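Local coordinates for protein AAA ATPase, central region (Enterococcus faecium, PDB 2R9G) that probably forms the oligomerising C-terminal part of an MgsA-type AAA+ ATPase, a family linked to DNA replication and repair, and assembles here as four subunits, at residues 11-14 against 15-18; 19-22 against 23-27; 34-37 against 38-41; 44-47 against 48-52; 53-56 against 57-61. All coordinates share one frame; numbering follows the deposited sequence.

Contact 1: residues 11-14 against 15-18; sequences GDAH and YDVI
Tyr15 folds its ring back against the residues just before it. The methyl of Ala13 lies over one face in a CH-pi contact, CB being 3.8 Å from the Tyr15 ring centroid and 16° off its normal, displaced toward CE2 and CZ. The phenol reaches it because CG stands in the crowded position between backbone N and carbonyl carbon (chi1 51°). An edge of the ring is also aimed at the imidazole face of His14, a T-shaped pair with planes at 69°. His14 has a second conformer, so the persistence of this pair is doubtful.

Asp16 belongs to the first turn proper: its N gives a weak hydrogen bond to Ala13 O at 3.2 Å, in keeping with Ala13 as N-cap. Its carboxylate looks beyond the turn, forming salt bridges with Arg143 and Arg131 of the second subunit. Arg131 also pairs with Asp12, which would offset the charge of two carboxylates whose OD2 atoms, in Asp12 and Asp16, are only 4.8 Å apart.

Val17 N makes the regular helical bond to Ala13 O, at 3.3 Å. Its CG2 rests 3.5 Å from that same Ala13 O and meets CB of Asp12 at 4.2 Å. Ile18 N follows with a bond of 3.0 Å to His14 O, and its CB and CG1 lean on that oxygen.

The opening of helix 14-26 is thereby laid against helix 30-43, Val17 packing on Tyr36, Arg39 and Leu40, while Ile18 lies between Leu40 and the Ser48 and Arg52 side chains of helix 46-61.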
loop_
_atom_site.group_PDB
_atom_site.type_symbol
_atom_site.label_atom_id
_atom_site.label_comp_id
_atom_site.label_asym_id
_atom_site.label_seq_id
_atom_site.Cartn_x
_atom_site.Cartn_y
_atom_site.Cartn_z
ATOM N N GLY C 11 -10.802 -5.637 -35.790
ATOM C CA GLY C 11 -11.940 -4.971 -36.420
ATOM C C GLY C 11 -12.751 -4.104 -35.470
ATOM O O GLY C 11 -13.418 -3.160 -35.898
ATOM N N ASP C 12 -12.687 -4.426 -34.178
ATOM C CA ASP C 12 -13.462 -3.726 -33.150
ATOM C C ASP C 12 -12.877 -2.366 -32.786
ATOM O O ASP C 12 -11.663 -2.158 -32.864
ATOM C CB ASP C 12 -13.571 -4.584 -31.890
ATOM C CG ASP C 12 -14.504 -5.759 -32.064
ATOM O OD1 ASP C 12 -14.015 -6.856 -32.372
ATOM O OD2 ASP C 12 -15.725 -5.585 -31.900
ATOM N N ALA C 13 -13.754 -1.451 -32.380
ATOM C CA ALA C 13 -13.340 -0.139 -31.898
ATOM C C ALA C 13 -12.643 -0.272 -30.544
ATOM O O ALA C 13 -12.932 -1.208 -29.782
ATOM C CB ALA C 13 -14.539 0.789 -31.793
ATOM N N HIS C 14 -11.729 0.661 -30.265
ATOM C CA HIS C 14 -10.974 0.666 -29.013
ATOM C C HIS C 14 -11.903 0.790 -27.805
ATOM O O HIS C 14 -11.673 0.156 -26.776
ATOM C CB HIS C 14 -9.882 1.757 -29.013
ATOM C CG HIS C 14 -10.392 3.146 -28.756
ATOM N ND1 HIS C 14 -10.906 3.948 -29.751
ATOM C CD2 HIS C 14 -10.455 3.876 -27.616
ATOM C CE1 HIS C 14 -11.273 5.108 -29.235
ATOM N NE2 HIS C 14 -11.010 5.090 -27.941
ATOM N N TYR C 15 -12.963 1.587 -27.949
ATOM C CA TYR C 15 -13.909 1.811 -26.863
ATOM C C TYR C 15 -14.833 0.614 -26.571
ATOM O O TYR C 15 -15.389 0.519 -25.477
ATOM C CB TYR C 15 -14.695 3.122 -27.049
ATOM C CG TYR C 15 -15.353 3.318 -28.400
ATOM C CD1 TYR C 15 -14.861 4.260 -29.304
ATOM C CD2 TYR C 15 -16.485 2.579 -28.766
ATOM C CE1 TYR C 15 -15.473 4.452 -30.547
ATOM C CE2 TYR C 15 -17.101 2.759 -29.999
ATOM C CZ TYR C 15 -16.592 3.695 -30.888
ATOM O OH TYR C 15 -17.209 3.870 -32.110
ATOM N N ASP C 16 -14.984 -0.286 -27.546
ATOM C CA ASP C 16 -15.724 -1.537 -27.352
ATOM C C ASP C 16 -14.905 -2.613 -26.635
ATOM O O ASP C 16 -15.466 -3.437 -25.905
ATOM C CB ASP C 16 -16.222 -2.091 -28.689
ATOM C CG ASP C 16 -17.441 -1.354 -29.215
ATOM O OD1 ASP C 16 -18.159 -0.702 -28.419
ATOM O OD2 ASP C 16 -17.680 -1.432 -30.435
ATOM N N VAL C 17 -13.591 -2.619 -26.878
ATOM C CA VAL C 17 -12.666 -3.527 -26.193
ATOM C C VAL C 17 -12.526 -3.071 -24.742
ATOM O O VAL C 17 -12.565 -3.889 -23.827
ATOM C CB VAL C 17 -11.276 -3.613 -26.894
ATOM C CG1 VAL C 17 -10.392 -4.643 -26.221
ATOM C CG2 VAL C 17 -11.437 -3.983 -28.359
ATOM N N ILE C 18 -12.409 -1.755 -24.563
ATOM C CA ILE C 18 -12.333 -1.098 -23.257
ATOM C C ILE C 18 -13.583 -1.388 -22.425
ATOM O O ILE C 18 -13.482 -1.704 -21.235
ATOM C CB ILE C 18 -12.098 0.449 -23.438
ATOM C CG1 ILE C 18 -10.610 0.771 -23.653
ATOM C CG2 ILE C 18 -12.674 1.267 -22.295
ATOM C CD1 ILE C 18 -9.691 0.427 -22.487
#

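Contact 2: residues 19-22 against 23-27; sequences SAFQ and KSIRG
Ala20 O takes two bonds from Ser24, one from OG at 2.7 Å and one from the amide N at 2.9 Å, arriving from opposite faces of the carbonyl plane. With OG beside its own backbone N (chi1 -63°), the buried hydroxyl is satisfied within the turn. Lys23 N, Ile25 N and Arg26 N bond regularly to Ser19 O, Phe21 O and Gln22 O. In the Lys23 conformer modelled, NZ also lies 2.7 Å from Ser19 OG as its donor, a bond that may not persist in the other conformer; Ser19 OG also bonds to Leu130 O of the second subunit.

This last part of helix 14-26 probably corresponds to the end of the AAA+ lid domain. Gly27 is where the backbone leaves helical angles.

In the apolar contact, Phe21 and Ile25 lie side by side: Ile25 CD1 is over the ring face, 4.0 Å from the Phe21 centroid and 28° off the normal.

Gln22 NE2 and Arg26 NH1 come within 3.1 Å, but both are donors. The amide and guanidinium planes are 42° apart, and both groups turn to Glu59 and Asp60 of helix 46-61: Gln22 NE2 probably bonds to Asp60, while Arg26 salt-bridges both acids and bonds to Tyr147 OH of the second subunit.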
loop_
_atom_site.group_PDB
_atom_site.type_symbol
_atom_site.label_atom_id
_atom_site.label_comp_id
_atom_site.label_asym_id
_atom_site.label_seq_id
_atom_site.Cartn_x
_atom_site.Cartn_y
_atom_site.Cartn_z
ATOM N N SER C 19 -14.748 -1.309 -23.072
ATOM C CA SER C 19 -16.034 -1.616 -22.444
ATOM C C SER C 19 -16.115 -3.089 -22.028
ATOM O O SER C 19 -16.467 -3.381 -20.891
ATOM C CB SER C 19 -17.193 -1.252 -23.385
ATOM O OG SER C 19 -18.445 -1.631 -22.846
ATOM N N ALA C 20 -15.750 -3.999 -22.934
ATOM C CA ALA C 20 -15.770 -5.439 -22.653
ATOM C C ALA C 20 -14.777 -5.863 -21.562
ATOM O O ALA C 20 -15.051 -6.780 -20.799
ATOM C CB ALA C 20 -15.529 -6.220 -23.916
ATOM N N PHE C 21 -13.630 -5.187 -21.517
ATOM C CA PHE C 21 -12.627 -5.322 -20.460
ATOM C C PHE C 21 -13.196 -4.987 -19.071
ATOM O O PHE C 21 -13.085 -5.799 -18.157
ATOM C CB PHE C 21 -11.412 -4.437 -20.812
ATOM C CG PHE C 21 -10.273 -4.478 -19.811
ATOM C CD1 PHE C 21 -9.680 -5.678 -19.440
ATOM C CD2 PHE C 21 -9.750 -3.295 -19.299
ATOM C CE1 PHE C 21 -8.616 -5.700 -18.547
ATOM C CE2 PHE C 21 -8.682 -3.304 -18.404
ATOM C CZ PHE C 21 -8.118 -4.513 -18.024
ATOM N N GLN C 22 -13.806 -3.806 -18.922
ATOM C CA GLN C 22 -14.442 -3.417 -17.656
ATOM C C GLN C 22 -15.578 -4.366 -17.234
ATOM O O GLN C 22 -15.665 -4.764 -16.063
ATOM C CB GLN C 22 -14.910 -1.946 -17.682
ATOM C CG GLN C 22 -15.857 -1.570 -16.525
ATOM C CD GLN C 22 -15.721 -0.140 -16.018
ATOM O OE1 GLN C 22 -15.317 0.765 -16.745
ATOM N NE2 GLN C 22 -16.079 0.067 -14.758
ATOM N N LYS C 23 -16.411 -4.738 -18.204
ATOM C CA LYS C 23 -17.558 -5.612 -17.955
ATOM C C LYS C 23 -17.143 -7.039 -17.570
ATOM O O LYS C 23 -17.781 -7.664 -16.711
ATOM C CB LYS C 23 -18.516 -5.594 -19.153
ATOM C CG LYS C 23 -19.232 -4.249 -19.333
ATOM C CD LYS C 23 -19.953 -4.159 -20.667
ATOM C CE LYS C 23 -20.908 -2.969 -20.713
ATOM N NZ LYS C 23 -20.188 -1.661 -20.793
ATOM N N SER C 24 -16.067 -7.541 -18.183
ATOM C CA SER C 24 -15.493 -8.851 -17.824
ATOM C C SER C 24 -14.960 -8.904 -16.389
ATOM O O SER C 24 -15.221 -9.868 -15.670
ATOM C CB SER C 24 -14.366 -9.258 -18.785
ATOM O OG SER C 24 -14.820 -9.420 -20.118
ATOM N N ILE C 25 -14.214 -7.877 -15.979
ATOM C CA ILE C 25 -13.659 -7.828 -14.619
ATOM C C ILE C 25 -14.778 -7.675 -13.594
ATOM O O ILE C 25 -14.857 -8.460 -12.648
ATOM C CB ILE C 25 -12.575 -6.720 -14.432
ATOM C CG1 ILE C 25 -11.416 -6.933 -15.403
ATOM C CG2 ILE C 25 -12.055 -6.738 -13.003
ATOM C CD1 ILE C 25 -10.294 -5.914 -15.325
ATOM N N ARG C 26 -15.656 -6.694 -13.821
ATOM C CA ARG C 26 -16.887 -6.502 -13.034
ATOM C C ARG C 26 -17.686 -7.807 -12.917
ATOM O O ARG C 26 -18.241 -8.123 -11.854
ATOM C CB ARG C 26 -17.732 -5.389 -13.670
ATOM C CG ARG C 26 -19.055 -5.054 -12.987
ATOM C CD ARG C 26 -19.905 -4.151 -13.885
ATOM N NE ARG C 26 -19.369 -2.793 -14.054
ATOM C CZ ARG C 26 -19.540 -2.036 -15.139
ATOM N NH1 ARG C 26 -19.025 -0.813 -15.183
ATOM N NH2 ARG C 26 -20.224 -2.491 -16.183
ATOM N N GLY C 27 -17.679 -8.583 -14.000
ATOM C CA GLY C 27 -18.426 -9.831 -14.078
ATOM C C GLY C 27 -17.725 -11.093 -13.626
ATOM O O GLY C 27 -18.252 -12.197 -13.818
#

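Contact 3: residues 34-37 against 38-41; sequences LHYL and ARLV
From Leu34 to Val41 the backbone is regular alpha helix, its four crossing i to i+4 bonds running from 2.8 Å between Val41 N and Leu37 O to 3.1 Å between Arg39 N and His35 O. Beyond these, a side-chain bond spans one turn: Arg39 NH1 donates to His35 NE2 at 3.3 Å with an N-H...N angle of 163°. The acceptor lies in the guanidinium plane, whereas the donor sits somewhat out of the imidazole plane; the two planes are 67° apart. The bend of the arginine chain at chi3 (82°) swings NH1 back toward the ring, and the chain also passes close to it, with Arg39 CD 3.3 Å from His35 NE2. Tyr36 runs alongside the same arginine, its CE1 3.8 Å from Arg39 NH1. Arg39 NH2 forms salt bridges with Asp8 and Asp12, and Tyr36 OH bonds to Tyr162 O of the second subunit, so this side of the helix is a subunit interface. On the apolar side, Leu37 CD1 meets Val41 CG2 at 3.8 Å.

Within the all-helical fold, Leu37 and Leu40 wedge between Phe21 and Val17 of helix 14-26 and Ile49 of helix 46-61, while Leu34 turns to helix 88-100.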
loop_
_atom_site.group_PDB
_atom_site.type_symbol
_atom_site.label_atom_id
_atom_site.label_comp_id
_atom_site.label_asym_id
_atom_site.label_seq_id
_atom_site.Cartn_x
_atom_site.Cartn_y
_atom_site.Cartn_z
ATOM N N LEU C 34 -8.678 -11.275 -19.294
ATOM C CA LEU C 34 -7.312 -11.450 -19.767
ATOM C C LEU C 34 -7.244 -11.428 -21.286
ATOM O O LEU C 34 -6.273 -10.934 -21.855
ATOM C CB LEU C 34 -6.690 -12.722 -19.196
ATOM C CG LEU C 34 -6.302 -12.640 -17.708
ATOM C CD1 LEU C 34 -5.686 -13.943 -17.278
ATOM C CD2 LEU C 34 -5.346 -11.486 -17.406
ATOM N N HIS C 35 -8.293 -11.937 -21.932
ATOM C CA HIS C 35 -8.423 -11.844 -23.377
ATOM C C HIS C 35 -8.489 -10.391 -23.835
ATOM O O HIS C 35 -7.770 -10.002 -24.760
ATOM C CB HIS C 35 -9.659 -12.599 -23.869
ATOM C CG HIS C 35 -10.097 -12.186 -25.238
ATOM N ND1 HIS C 35 -9.389 -12.515 -26.371
ATOM C CD2 HIS C 35 -11.147 -11.441 -25.652
ATOM C CE1 HIS C 35 -9.992 -12.003 -27.427
ATOM N NE2 HIS C 35 -11.060 -11.345 -27.019
ATOM N N TYR C 36 -9.340 -9.595 -23.185
ATOM C CA TYR C 36 -9.476 -8.179 -23.536
ATOM C C TYR C 36 -8.275 -7.343 -23.135
ATOM O O TYR C 36 -7.936 -6.394 -23.845
ATOM C CB TYR C 36 -10.783 -7.574 -23.013
ATOM C CG TYR C 36 -11.989 -8.191 -23.681
ATOM C CD1 TYR C 36 -12.200 -8.054 -25.058
ATOM C CD2 TYR C 36 -12.896 -8.946 -22.949
ATOM C CE1 TYR C 36 -13.302 -8.647 -25.681
ATOM C CE2 TYR C 36 -13.985 -9.545 -23.552
ATOM C CZ TYR C 36 -14.189 -9.390 -24.910
ATOM O OH TYR C 36 -15.286 -9.978 -25.481
ATOM N N LEU C 37 -7.620 -7.700 -22.026
ATOM C CA LEU C 37 -6.357 -7.050 -21.660
ATOM C C LEU C 37 -5.316 -7.284 -22.754
ATOM O O LEU C 37 -4.644 -6.339 -23.185
ATOM C CB LEU C 37 -5.838 -7.501 -20.286
ATOM C CG LEU C 37 -4.429 -7.052 -19.851
ATOM C CD1 LEU C 37 -4.245 -5.529 -19.909
ATOM C CD2 LEU C 37 -4.088 -7.575 -18.471
ATOM N N ALA C 38 -5.233 -8.533 -23.216
ATOM C CA ALA C 38 -4.317 -8.938 -24.273
ATOM C C ALA C 38 -4.499 -8.137 -25.562
ATOM O O ALA C 38 -3.522 -7.730 -26.177
ATOM C CB ALA C 38 -4.455 -10.414 -24.538
ATOM N N ARG C 39 -5.752 -7.914 -25.948
ATOM C CA ARG C 39 -6.096 -7.116 -27.118
ATOM C C ARG C 39 -5.675 -5.665 -26.953
ATOM O O ARG C 39 -5.225 -5.037 -27.909
ATOM C CB ARG C 39 -7.600 -7.172 -27.376
ATOM C CG ARG C 39 -8.055 -8.480 -27.958
ATOM C CD ARG C 39 -9.544 -8.558 -28.042
ATOM N NE ARG C 39 -10.088 -7.883 -29.215
ATOM C CZ ARG C 39 -11.277 -8.159 -29.741
ATOM N NH1 ARG C 39 -12.044 -9.116 -29.215
ATOM N NH2 ARG C 39 -11.694 -7.485 -30.804
ATOM N N LEU C 40 -5.839 -5.146 -25.742
ATOM C CA LEU C 40 -5.440 -3.788 -25.411
ATOM C C LEU C 40 -3.924 -3.620 -25.385
ATOM O O LEU C 40 -3.406 -2.620 -25.878
ATOM C CB LEU C 40 -6.055 -3.363 -24.076
ATOM C CG LEU C 40 -7.569 -3.144 -24.083
ATOM C CD1 LEU C 40 -8.051 -2.986 -22.662
ATOM C CD2 LEU C 40 -7.987 -1.943 -24.960
ATOM N N VAL C 41 -3.234 -4.609 -24.820
ATOM C CA VAL C 41 -1.772 -4.661 -24.807
ATOM C C VAL C 41 -1.232 -4.671 -26.243
ATOM O O VAL C 41 -0.337 -3.898 -26.571
ATOM C CB VAL C 41 -1.240 -5.879 -23.984
ATOM C CG1 VAL C 41 0.228 -6.194 -24.306
ATOM C CG2 VAL C 41 -1.405 -5.633 -22.490
#

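Contact 4: residues 44-47 against 48-52; sequences GDLA and SICRR. With ACT (acetate ion), chain R.
Arg51 folds back over Ala47, whose carbonyl O sits 3.5 Å above the centre of the guanidinium face. With that oxygen over one face, the edge of the guanidinium is turned to an acetate ion, probably from the crystallisation liquor: Arg51 NH2 donates to acetate O at 2.7 Å with an N-H...O angle of 162°, and Arg51 NE to OXT at 3.3 Å. The bend at chi3 (-60°) turns the group toward both partners. Arg52 NE approaches OXT as well, but that residue has two conformers, so its share in holding the anion is doubtful.

Behind this shell lies the first turn of helix 46-61. Asp45, its N-cap and the centre of an inverse gamma turn, accepts from Ile49 N at 3.2 Å through its carbonyl O, and weakly from Ser48 N. Its carboxylate comes alongside Ser48, OD2 being 3.4 Å from Ser48 CB. Asp45 OD2 and Arg51 NH2 are 5.1 Å apart, too far for a salt bridge, although their opposite charges may still attract. On the apolar side Leu46 CG meets Cys50 SG at 4.2 Å, and Cys50 N bonds to Leu46 O.

Arg51 packs on Lys81 of the third subunit, and Arg52 forms a salt bridge with Glu86 of the third subunit. Ile49 is buried against Leu37, Leu40 and Val41 of helix 30-43, while Leu46 reaches Leu91 of helix 88-100 and Cys50 packs on Val76 and Ala79 of helix 66-82.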
loop_
_atom_site.group_PDB
_atom_site.type_symbol
_atom_site.label_atom_id
_atom_site.label_comp_id
_atom_site.label_asym_id
_atom_site.label_seq_id
_atom_site.Cartn_x
_atom_site.Cartn_y
_atom_site.Cartn_z
ATOM N N GLY C 44 -1.548 -1.311 -27.733
ATOM C CA GLY C 44 -0.368 -0.586 -27.242
ATOM C C GLY C 44 -0.576 0.696 -26.460
ATOM O O GLY C 44 0.397 1.320 -26.034
ATOM N N ASP C 45 -1.827 1.100 -26.254
ATOM C CA ASP C 45 -2.107 2.293 -25.454
ATOM C C ASP C 45 -2.098 1.936 -23.965
ATOM O O ASP C 45 -3.145 1.695 -23.356
ATOM C CB ASP C 45 -3.429 2.951 -25.879
ATOM C CG ASP C 45 -3.593 4.370 -25.341
ATOM O OD1 ASP C 45 -2.708 4.883 -24.624
ATOM O OD2 ASP C 45 -4.633 4.990 -25.651
ATOM N N LEU C 46 -0.894 1.907 -23.398
ATOM C CA LEU C 46 -0.673 1.544 -21.997
ATOM C C LEU C 46 -1.317 2.539 -21.026
ATOM O O LEU C 46 -1.920 2.133 -20.025
ATOM C CB LEU C 46 0.828 1.412 -21.709
ATOM C CG LEU C 46 1.190 0.911 -20.310
ATOM C CD1 LEU C 46 0.667 -0.495 -20.126
ATOM C CD2 LEU C 46 2.701 1.005 -20.058
ATOM N N ALA C 47 -1.193 3.834 -21.334
ATOM C CA ALA C 47 -1.795 4.885 -20.507
ATOM C C ALA C 47 -3.307 4.704 -20.347
ATOM O O ALA C 47 -3.838 4.949 -19.264
ATOM C CB ALA C 47 -1.462 6.267 -21.048
ATOM N N SER C 48 -3.982 4.252 -21.408
ATOM C CA SER C 48 -5.420 4.009 -21.348
ATOM C C SER C 48 -5.770 2.760 -20.544
ATOM O O SER C 48 -6.731 2.772 -19.770
ATOM C CB SER C 48 -6.027 3.918 -22.746
ATOM O OG SER C 48 -7.352 3.429 -22.671
ATOM N N ILE C 49 -4.998 1.685 -20.729
ATOM C CA ILE C 49 -5.186 0.459 -19.938
ATOM C C ILE C 49 -5.100 0.782 -18.439
ATOM O O ILE C 49 -5.955 0.367 -17.653
ATOM C CB ILE C 49 -4.141 -0.649 -20.276
ATOM C CG1 ILE C 49 -4.192 -1.036 -21.758
ATOM C CG2 ILE C 49 -4.387 -1.890 -19.412
ATOM C CD1 ILE C 49 -2.977 -1.844 -22.257
ATOM N N CYS C 50 -4.069 1.543 -18.072
ATOM C CA CYS C 50 -3.795 1.901 -16.696
ATOM C C CYS C 50 -4.930 2.711 -16.090
ATOM O O CYS C 50 -5.342 2.448 -14.955
ATOM C CB CYS C 50 -2.481 2.672 -16.606
ATOM S SG CYS C 50 -1.026 1.653 -16.838
ATOM N N ARG C 51 -5.439 3.674 -16.863
ATOM C CA ARG C 51 -6.539 4.530 -16.434
ATOM C C ARG C 51 -7.795 3.721 -16.206
ATOM O O ARG C 51 -8.420 3.834 -15.146
ATOM C CB ARG C 51 -6.806 5.639 -17.448
ATOM C CG ARG C 51 -5.995 6.894 -17.212
ATOM C CD ARG C 51 -6.544 8.075 -18.005
ATOM N NE ARG C 51 -6.535 7.825 -19.446
ATOM C CZ ARG C 51 -5.486 8.024 -20.242
ATOM N NH1 ARG C 51 -4.339 8.483 -19.750
ATOM N NH2 ARG C 51 -5.583 7.764 -21.538
ATOM N N ARG C 52 -8.144 2.889 -17.188
ATOM C CA ARG C 52 -9.305 2.025 -17.071
ATOM C C ARG C 52 -9.213 1.035 -15.919
ATOM O O ARG C 52 -10.198 0.804 -15.219
ATOM C CB ARG C 52 -9.585 1.316 -18.390
ATOM C CG ARG C 52 -10.776 1.892 -19.127
ATOM C CD ARG C 52 -10.441 3.106 -19.996
ATOM N NE ARG C 52 -10.138 4.326 -19.252
ATOM C CZ ARG C 52 -11.027 5.097 -18.624
ATOM N NH1 ARG C 52 -12.318 4.796 -18.614
ATOM N NH2 ARG C 52 -10.612 6.190 -18.001
HETATM C C ACT R . -8.812 6.217 -21.966
HETATM O O ACT R . -8.100 7.205 -22.250
HETATM O OXT ACT R . -8.709 5.815 -20.795
HETATM C CH3 ACT R . -9.727 5.552 -22.953
#

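Contact 5: residues 53-56 against 57-61; sequences LMVI and GYEDI
The Tyr58 ring turns its edge to the backbone one helical turn earlier: Met54 O lies near the ring plane, 3.1 Å from Tyr58 CD2. That close approach follows from the placing of CG beside the backbone N (chi1 -75°), which sends the ring back along the helix. Around it, the ring packs on Ala69 and Val73 of helix 66-82 and on Asp93 of the third subunit. The carboxylate of Glu59 is carried out by an extended chain alongside Val55, its OE1 3.5 Å from Val55 CG1. That of Asp60 comes past Ile56, with OD2 4.1 Å from Ile56 CG2. Both buried acids pair with Arg26, and Gln22 NE2 bonds to Asp60 and weakly to Glu59. The Arg26 salt bridge, helped by a bond from His151 NE2 of the second subunit, would probably favour the ionised aspartate.

The backbone pattern changes along the segment. Gly57 N bonds to Leu53 O at 3.1 Å, almost straight (170° at the hydrogen), and Asp60 N to Ile56 O at 2.8 Å. Glu59 N to Val55 O is short at 2.7 Å but more bent, with an angle of 142°. Ile61 N then makes only a weak bond to Gly57 O, at 3.3 Å, where the helix opens.

Leu53 fills the interior between Phe21, Ile25 and helix 88-100, while Met54 and Val55 meet Lys81 and Leu82 of the third subunit. The arrangement is that of an alpha helix widening into a pi-type turn at its C-terminal end, within an all-helical bundle whose outer faces serve subunit interfaces.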
loop_
_atom_site.group_PDB
_atom_site.type_symbol
_atom_site.label_atom_id
_atom_site.label_comp_id
_atom_site.label_asym_id
_atom_site.label_seq_id
_atom_site.Cartn_x
_atom_site.Cartn_y
_atom_site.Cartn_z
ATOM N N LEU C 53 -8.024 0.471 -15.703
ATOM C CA LEU C 53 -7.819 -0.458 -14.584
ATOM C C LEU C 53 -8.059 0.175 -13.209
ATOM O O LEU C 53 -8.665 -0.455 -12.351
ATOM C CB LEU C 53 -6.438 -1.116 -14.645
ATOM C CG LEU C 53 -6.370 -2.571 -14.168
ATOM C CD1 LEU C 53 -7.669 -3.316 -14.438
ATOM C CD2 LEU C 53 -5.246 -3.268 -14.872
ATOM N N MET C 54 -7.599 1.416 -13.010
ATOM C CA MET C 54 -7.865 2.144 -11.760
ATOM C C MET C 54 -9.355 2.454 -11.560
ATOM O O MET C 54 -9.849 2.358 -10.442
ATOM C CB MET C 54 -7.023 3.432 -11.648
ATOM C CG MET C 54 -5.526 3.188 -11.417
ATOM S SD MET C 54 -4.495 4.659 -11.289
ATOM C CE MET C 54 -4.569 5.336 -12.938
ATOM N N VAL C 55 -10.056 2.805 -12.643
ATOM C CA VAL C 55 -11.509 3.021 -12.607
ATOM C C VAL C 55 -12.237 1.749 -12.179
ATOM O O VAL C 55 -13.073 1.796 -11.276
ATOM C CB VAL C 55 -12.086 3.521 -13.968
ATOM C CG1 VAL C 55 -13.628 3.490 -13.969
ATOM C CG2 VAL C 55 -11.612 4.921 -14.260
ATOM N N ILE C 56 -11.891 0.624 -12.806
ATOM C CA ILE C 56 -12.549 -0.664 -12.535
ATOM C C ILE C 56 -12.402 -1.071 -11.064
ATOM O O ILE C 56 -13.398 -1.350 -10.401
ATOM C CB ILE C 56 -12.037 -1.798 -13.470
ATOM C CG1 ILE C 56 -12.392 -1.505 -14.931
ATOM C CG2 ILE C 56 -12.646 -3.126 -13.073
ATOM C CD1 ILE C 56 -11.480 -2.208 -15.930
ATOM N N GLY C 57 -11.167 -1.047 -10.559
ATOM C CA GLY C 57 -10.874 -1.441 -9.185
ATOM C C GLY C 57 -11.647 -0.631 -8.166
ATOM O O GLY C 57 -12.163 -1.170 -7.190
ATOM N N TYR C 58 -11.749 0.667 -8.411
ATOM C CA TYR C 58 -12.457 1.550 -7.507
ATOM C C TYR C 58 -13.966 1.615 -7.732
ATOM O O TYR C 58 -14.712 1.924 -6.807
ATOM C CB TYR C 58 -11.872 2.950 -7.557
ATOM C CG TYR C 58 -10.543 3.115 -6.845
ATOM C CD1 TYR C 58 -10.457 3.073 -5.454
ATOM C CD2 TYR C 58 -9.378 3.364 -7.564
ATOM C CE1 TYR C 58 -9.232 3.255 -4.805
ATOM C CE2 TYR C 58 -8.155 3.535 -6.929
ATOM C CZ TYR C 58 -8.087 3.476 -5.556
ATOM O OH TYR C 58 -6.873 3.666 -4.942
ATOM N N GLU C 59 -14.416 1.361 -8.955
ATOM C CA GLU C 59 -15.845 1.381 -9.267
ATOM C C GLU C 59 -16.497 0.071 -8.864
ATOM O O GLU C 59 -17.485 0.059 -8.143
ATOM C CB GLU C 59 -16.084 1.643 -10.760
ATOM C CG GLU C 59 -17.534 1.845 -11.127
ATOM C CD GLU C 59 -17.756 2.007 -12.620
ATOM O OE1 GLU C 59 -17.006 2.770 -13.281
ATOM O OE2 GLU C 59 -18.700 1.374 -13.135
ATOM N N ASP C 60 -15.915 -1.027 -9.321
ATOM C CA ASP C 60 -16.579 -2.322 -9.245
ATOM C C ASP C 60 -16.122 -3.195 -8.092
ATOM O O ASP C 60 -16.882 -4.041 -7.622
ATOM C CB ASP C 60 -16.449 -3.046 -10.585
ATOM C CG ASP C 60 -17.190 -2.315 -11.702
ATOM O OD1 ASP C 60 -18.380 -1.982 -11.501
ATOM O OD2 ASP C 60 -16.596 -2.063 -12.774
ATOM N N ILE C 61 -14.895 -2.992 -7.628
ATOM C CA ILE C 61 -14.382 -3.763 -6.499
ATOM C C ILE C 61 -14.560 -2.909 -5.251
ATOM O O ILE C 61 -15.308 -3.296 -4.353
ATOM C CB ILE C 61 -12.936 -4.310 -6.749
ATOM C CG1 ILE C 61 -12.980 -5.555 -7.644
ATOM C CG2 ILE C 61 -12.221 -4.661 -5.441
ATOM C CD1 ILE C 61 -13.209 -5.288 -9.158
#

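The five contacts follow one another along three successive helices: contacts 1 and 2 on helix 14-26, contact 3 on helix 30-43, contacts 4 and 5 on helix 46-61. The centre of contact 3 lies about 11 Å from those of contacts 1, 2 and 4, and those of contacts 1 and 2 are about 13 Å apart. Contact 5, about 10 Å from contact 2, is nearest the middle of the chain. Contacts 1 and 5 do not touch, with nearest atoms about 6 Å apart. Contacts 1, 2 and 3 face the second subunit and contacts 4 and 5 reach the third; contact 5 also touches the second subunit, so these three helices contribute to contacts with two neighbouring subunits.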